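Local coordinates for peptidase, zinc-dependent (Methanocorpusculum labreanum, PDB 3LMC), which probably acts as a zinc-dependent metallopeptidase of family M54, carrying a zinc ion at a three-histidine site and an iron ion at a four-cysteine site, at residues L5-R10 with L92-G97; K55-L60 with V117-P122. All coordinates share one frame; numbering follows the deposited sequence.

Interaction 1: residues L5-R10 with L92-G97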
loop_
_atom_site.group_PDB
_atom_site.type_symbol
_atom_site.label_atom_id
_atom_site.label_comp_id
_atom_site.label_asym_id
_atom_site.label_seq_id
_atom_site.Cartn_x
_atom_site.Cartn_y
_atom_site.Cartn_z
ATOM N N LEU A 5 -1.936 -6.359 5.142
ATOM C CA LEU A 5 -2.464 -5.943 3.845
ATOM C C LEU A 5 -3.976 -5.841 4.008
ATOM O O LEU A 5 -4.661 -6.867 4.110
ATOM C CB LEU A 5 -2.135 -6.981 2.764
ATOM C CG LEU A 5 -2.640 -6.655 1.357
ATOM C CD1 LEU A 5 -1.931 -5.430 0.818
ATOM C CD2 LEU A 5 -2.450 -7.846 0.393
ATOM N N PHE A 6 -4.492 -4.614 4.072
ATOM C CA PHE A 6 -5.925 -4.422 4.134
ATOM C C PHE A 6 -6.466 -4.297 2.715
ATOM O O PHE A 6 -6.440 -3.208 2.114
ATOM C CB PHE A 6 -6.330 -3.182 4.958
ATOM C CG PHE A 6 -7.829 -3.090 5.194
ATOM C CD1 PHE A 6 -8.340 -2.776 6.442
ATOM C CD2 PHE A 6 -8.728 -3.379 4.162
ATOM C CE1 PHE A 6 -9.719 -2.724 6.652
ATOM C CE2 PHE A 6 -10.103 -3.334 4.363
ATOM C CZ PHE A 6 -10.599 -3.009 5.606
ATOM N N TRP A 7 -6.992 -5.409 2.213
ATOM C CA TRP A 7 -7.452 -5.524 0.828
ATOM C C TRP A 7 -8.957 -5.203 0.716
ATOM O O TRP A 7 -9.798 -6.018 1.098
ATOM C CB TRP A 7 -7.164 -6.946 0.320
ATOM C CG TRP A 7 -7.497 -7.169 -1.141
ATOM C CD1 TRP A 7 -8.721 -7.461 -1.676
ATOM C CD2 TRP A 7 -6.580 -7.112 -2.238
ATOM N NE1 TRP A 7 -8.618 -7.590 -3.045
ATOM C CE2 TRP A 7 -7.306 -7.380 -3.410
ATOM C CE3 TRP A 7 -5.209 -6.852 -2.340
ATOM C CZ2 TRP A 7 -6.710 -7.399 -4.675
ATOM C CZ3 TRP A 7 -4.615 -6.871 -3.606
ATOM C CH2 TRP A 7 -5.368 -7.141 -4.749
ATOM N N ASP A 8 -9.288 -4.012 0.214
ATOM C CA ASP A 8 -10.684 -3.617 0.019
ATOM C C ASP A 8 -11.340 -4.595 -0.955
ATOM O O ASP A 8 -10.913 -4.718 -2.102
ATOM C CB ASP A 8 -10.755 -2.183 -0.524
ATOM C CG ASP A 8 -12.171 -1.637 -0.574
ATOM O OD1 ASP A 8 -13.023 -2.233 -1.268
ATOM O OD2 ASP A 8 -12.434 -0.585 0.057
ATOM N N SER A 9 -12.377 -5.293 -0.503
ATOM C CA SER A 9 -12.907 -6.422 -1.261
ATOM C C SER A 9 -13.563 -6.013 -2.581
ATOM O O SER A 9 -13.936 -6.872 -3.373
ATOM C CB SER A 9 -13.875 -7.243 -0.401
ATOM O OG SER A 9 -14.872 -6.406 0.138
ATOM N N ARG A 10 -13.697 -4.712 -2.833
ATOM C CA ARG A 10 -14.173 -4.280 -4.148
ATOM C C ARG A 10 -13.088 -4.482 -5.203
ATOM O O ARG A 10 -13.368 -4.450 -6.387
ATOM C CB ARG A 10 -14.663 -2.827 -4.137
ATOM C CG ARG A 10 -15.938 -2.591 -3.289
ATOM C CD ARG A 10 -16.211 -1.095 -3.032
ATOM N NE ARG A 10 -15.227 -0.462 -2.139
ATOM C CZ ARG A 10 -15.235 0.833 -1.827
ATOM N NH1 ARG A 10 -16.160 1.631 -2.337
ATOM N NH2 ARG A 10 -14.319 1.341 -1.022
ATOM N N LEU A 92 -0.999 -1.574 4.914
ATOM C CA LEU A 92 -1.127 -1.153 3.521
ATOM C C LEU A 92 -2.574 -1.385 3.084
ATOM O O LEU A 92 -3.041 -2.529 3.025
ATOM C CB LEU A 92 -0.180 -1.953 2.615
ATOM C CG LEU A 92 -0.360 -1.747 1.096
ATOM C CD1 LEU A 92 -0.206 -0.280 0.721
ATOM C CD2 LEU A 92 0.589 -2.622 0.244
ATOM N N LEU A 93 -3.279 -0.299 2.775
ATOM C CA LEU A 93 -4.650 -0.368 2.265
ATOM C C LEU A 93 -4.616 -0.466 0.727
ATOM O O LEU A 93 -3.946 0.323 0.054
ATOM C CB LEU A 93 -5.418 0.888 2.687
ATOM C CG LEU A 93 -6.948 0.950 2.803
ATOM C CD1 LEU A 93 -7.490 2.276 2.265
ATOM C CD2 LEU A 93 -7.641 -0.224 2.168
ATOM N N VAL A 94 -5.324 -1.445 0.180
ATOM C CA VAL A 94 -5.478 -1.575 -1.277
ATOM C C VAL A 94 -6.903 -1.160 -1.584
ATOM O O VAL A 94 -7.843 -1.845 -1.188
ATOM C CB VAL A 94 -5.250 -3.017 -1.733
ATOM C CG1 VAL A 94 -5.561 -3.171 -3.220
ATOM C CG2 VAL A 94 -3.818 -3.434 -1.441
ATOM N N THR A 95 -7.065 -0.024 -2.261
ATOM C CA THR A 95 -8.378 0.600 -2.420
ATOM C C THR A 95 -8.742 0.789 -3.893
ATOM O O THR A 95 -7.866 1.030 -4.724
ATOM C CB THR A 95 -8.397 1.988 -1.748
ATOM O OG1 THR A 95 -9.656 2.637 -2.008
ATOM C CG2 THR A 95 -7.283 2.853 -2.319
ATOM N N PRO A 96 -10.037 0.718 -4.229
ATOM C CA PRO A 96 -10.384 0.927 -5.647
ATOM C C PRO A 96 -10.419 2.400 -6.059
ATOM O O PRO A 96 -10.516 2.684 -7.261
ATOM C CB PRO A 96 -11.797 0.341 -5.745
ATOM C CG PRO A 96 -12.369 0.586 -4.344
ATOM C CD PRO A 96 -11.199 0.283 -3.428
ATOM N N GLY A 97 -10.358 3.323 -5.097
ATOM C CA GLY A 97 -10.558 4.736 -5.400
ATOM C C GLY A 97 -9.371 5.353 -6.120
ATOM O O GLY A 97 -8.238 4.965 -5.868
HETATM O O HOH W 1 -10.711 1.605 0.249
#
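Val94 meets both Leu5 and Trp7 on one face of the sheet: its CG2 lies 3.6 Å from Leu5 CD1, while CG1 makes a CH-pi contact 4.0 Å from the centroid of the Trp7 six-membered ring, 20° off the normal. A chi1 of 174° sets CG1 opposite the Val94 nitrogen, over the ring, and turns CG2 back toward Leu5, where it still touches Trp7 CE3. On the other face, Phe6 and Leu93 run side by side in the same direction, CD2 to CD2 at 3.9 Å. Three backbone hydrogen bonds join these parallel strands, the straightest from Val94 N to Phe6 O (2.8 Å, 170° at the hydrogen). Beyond the strands, Pro96 lies crosswise to Asp8 and Arg10, its CG over one face of the guanidinium, 3.8 Å from Arg10 NE. Asp8 OD1 accepts from Arg10 N, an Asx turn, and from NE; Arg10 NH2 reaches Asp8 OD2 at 2.9 Å, closing a side-on salt bridge. Asp8 OD2 also accepts from Phe39 N and from a water 2.8 Å away, which itself accepts from Thr95 OG1. Five donors thus grip this buried carboxylate, which is likely to stay ionised and fix the guanidinium against the proline.

Interaction 2: residues K55-L60 with V117-P122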
loop_
_atom_site.group_PDB
_atom_site.type_symbol
_atom_site.label_atom_id
_atom_site.label_comp_id
_atom_site.label_asym_id
_atom_site.label_seq_id
_atom_site.Cartn_x
_atom_site.Cartn_y
_atom_site.Cartn_z
ATOM N N LYS A 55 -6.074 12.292 3.767
ATOM C CA LYS A 55 -7.220 12.062 4.642
ATOM C C LYS A 55 -7.521 10.592 4.869
ATOM O O LYS A 55 -7.839 10.186 5.990
ATOM C CB LYS A 55 -8.458 12.777 4.114
ATOM C CG LYS A 55 -8.441 14.259 4.431
ATOM C CD LYS A 55 -9.706 14.948 3.982
ATOM C CE LYS A 55 -9.628 16.430 4.304
ATOM N NZ LYS A 55 -10.851 17.127 3.863
ATOM N N VAL A 56 -7.418 9.790 3.811
ATOM C CA VAL A 56 -7.656 8.355 3.952
ATOM C C VAL A 56 -6.614 7.756 4.907
ATOM O O VAL A 56 -6.938 6.923 5.744
ATOM C CB VAL A 56 -7.630 7.619 2.589
ATOM C CG1 VAL A 56 -7.898 6.125 2.777
ATOM C CG2 VAL A 56 -8.668 8.234 1.602
ATOM N N LEU A 57 -5.366 8.202 4.807
ATOM C CA LEU A 57 -4.317 7.628 5.637
ATOM C C LEU A 57 -4.537 7.941 7.129
ATOM O O LEU A 57 -4.329 7.081 7.993
ATOM C CB LEU A 57 -2.937 8.078 5.150
ATOM C CG LEU A 57 -2.491 7.539 3.785
ATOM C CD1 LEU A 57 -1.194 8.195 3.348
ATOM C CD2 LEU A 57 -2.318 6.017 3.816
ATOM N N LEU A 58 -4.978 9.161 7.421
ATOM C CA LEU A 58 -5.298 9.563 8.796
ATOM C C LEU A 58 -6.463 8.727 9.328
ATOM O O LEU A 58 -6.453 8.268 10.474
ATOM C CB LEU A 58 -5.669 11.056 8.849
ATOM C CG LEU A 58 -4.572 12.031 8.405
ATOM C CD1 LEU A 58 -5.033 13.485 8.495
ATOM C CD2 LEU A 58 -3.327 11.823 9.252
ATOM N N LYS A 59 -7.475 8.546 8.484
ATOM C CA LYS A 59 -8.612 7.701 8.816
ATOM C C LYS A 59 -8.175 6.249 9.070
ATOM O O LYS A 59 -8.742 5.562 9.930
ATOM C CB LYS A 59 -9.639 7.748 7.685
ATOM C CG LYS A 59 -10.931 7.079 8.014
ATOM C CD LYS A 59 -11.860 7.053 6.792
ATOM C CE LYS A 59 -13.237 6.497 7.154
ATOM N NZ LYS A 59 -14.168 6.584 5.999
ATOM N N LEU A 60 -7.170 5.793 8.323
ATOM C CA LEU A 60 -6.652 4.434 8.473
ATOM C C LEU A 60 -5.958 4.256 9.833
ATOM O O LEU A 60 -6.117 3.232 10.503
ATOM C CB LEU A 60 -5.660 4.120 7.355
ATOM C CG LEU A 60 -5.768 2.752 6.690
ATOM C CD1 LEU A 60 -4.451 2.417 5.994
ATOM C CD2 LEU A 60 -6.130 1.688 7.710
ATOM N N VAL A 117 1.108 3.928 8.177
ATOM C CA VAL A 117 0.018 3.564 7.260
ATOM C C VAL A 117 0.361 3.950 5.832
ATOM O O VAL A 117 0.964 4.998 5.598
ATOM C CB VAL A 117 -1.317 4.250 7.619
ATOM C CG1 VAL A 117 -1.913 3.655 8.913
ATOM C CG2 VAL A 117 -1.126 5.787 7.722
ATOM N N ALA A 118 -0.040 3.112 4.881
ATOM C CA ALA A 118 0.212 3.377 3.474
ATOM C C ALA A 118 -0.989 2.937 2.649
ATOM O O ALA A 118 -1.883 2.243 3.150
ATOM C CB ALA A 118 1.476 2.657 3.009
ATOM N N ILE A 119 -1.013 3.340 1.384
ATOM C CA ILE A 119 -2.149 3.034 0.526
ATOM C C ILE A 119 -1.696 2.823 -0.912
ATOM O O ILE A 119 -0.766 3.491 -1.373
ATOM C CB ILE A 119 -3.215 4.174 0.583
ATOM C CG1 ILE A 119 -4.517 3.761 -0.107
ATOM C CG2 ILE A 119 -2.681 5.450 -0.046
ATOM C CD1 ILE A 119 -5.707 4.739 0.188
ATOM N N VAL A 120 -2.330 1.880 -1.608
ATOM C CA VAL A 120 -2.140 1.750 -3.050
ATOM C C VAL A 120 -3.497 1.619 -3.729
ATOM O O VAL A 120 -4.419 0.995 -3.187
ATOM C CB VAL A 120 -1.248 0.559 -3.431
ATOM C CG1 VAL A 120 -1.685 -0.711 -2.709
ATOM C CG2 VAL A 120 -1.290 0.343 -4.953
ATOM N N SER A 121 -3.634 2.232 -4.903
ATOM C CA SER A 121 -4.885 2.155 -5.635
ATOM C C SER A 121 -4.667 1.460 -6.969
ATOM O O SER A 121 -3.877 1.930 -7.791
ATOM C CB SER A 121 -5.442 3.540 -5.908
ATOM O OG SER A 121 -6.408 3.444 -6.946
ATOM N N PRO A 122 -5.351 0.333 -7.185
ATOM C CA PRO A 122 -5.210 -0.324 -8.487
ATOM C C PRO A 122 -5.972 0.402 -9.596
ATOM O O PRO A 122 -5.939 -0.069 -10.736
ATOM C CB PRO A 122 -5.819 -1.703 -8.248
ATOM C CG PRO A 122 -5.737 -1.917 -6.766
ATOM C CD PRO A 122 -5.992 -0.547 -6.197
#
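Leu57 and Leu60 of helix 53-66 pack on Val117 and Ala118 in a helix-on-sheet layer of the metzincin-like M54 fold; the axes of the helix and strand segments approach to 8.1 Å, their directions 131° apart. The absence of hydrogen bonds between 55-60 and 117-122 shows that apolar packing carries the contact. In its tight part, Leu57 lays CD2 over the strand backbone, 3.6 Å from Ala118 C: chi1 -68° turns CG away from the carbonyl carbon, and chi2 173° then carries this methyl onto the strand. The same methyl meets Ile119 CB at 3.8 Å. Val117 fits between two helix residues: its CG2 touches Leu57 O at 3.5 Å and Leu57 CB at 3.9 Å, and its CG1 lies beside Leu60 CB and CD1, the valine and Leu60 side chains running antiparallel alongside one another. An alanine in place of Val117 lacks both methyls and would probably leave a gap against Leu57 CB and Leu60. The solvent side is looser: Leu58 directs its CB away from the strand and is exposed, leaning on Leu115 and Tyr112, whereas Lys59 sends NZ to Pro40 O. Further along the strand, Val56 reaches across through one methyl, the two side chains roughly perpendicular, with Val56 CG1 3.7 Å from Ile119 CD1.

In the fold
The segments alternate along the chain, 5-10, 55-60, 92-97 and 117-122, so the two contacts interlock, with centres about 9 Å apart. Both use the five-stranded mixed sheet, in which 90-94 lies between 3-7 and 117-120. Leu93 O accepts from Val120 N (2.8 Å), and beyond the strands Ser121 OG bonds Gly97 O. Helix 53-66 covers the face bearing Phe6, Leu93 and Ile119, touching both contacts; helices 16-27 and 136-154 cover the other. Helix 136-154 carries the zinc ligands His149 and His153, and the Ala118 side chain lies about 7 Å from that of His153. Interaction 2 therefore backs the strand directly beneath the zinc-binding helix, and interaction 1 adds the next strands of the sheet, 90-94 and 3-7.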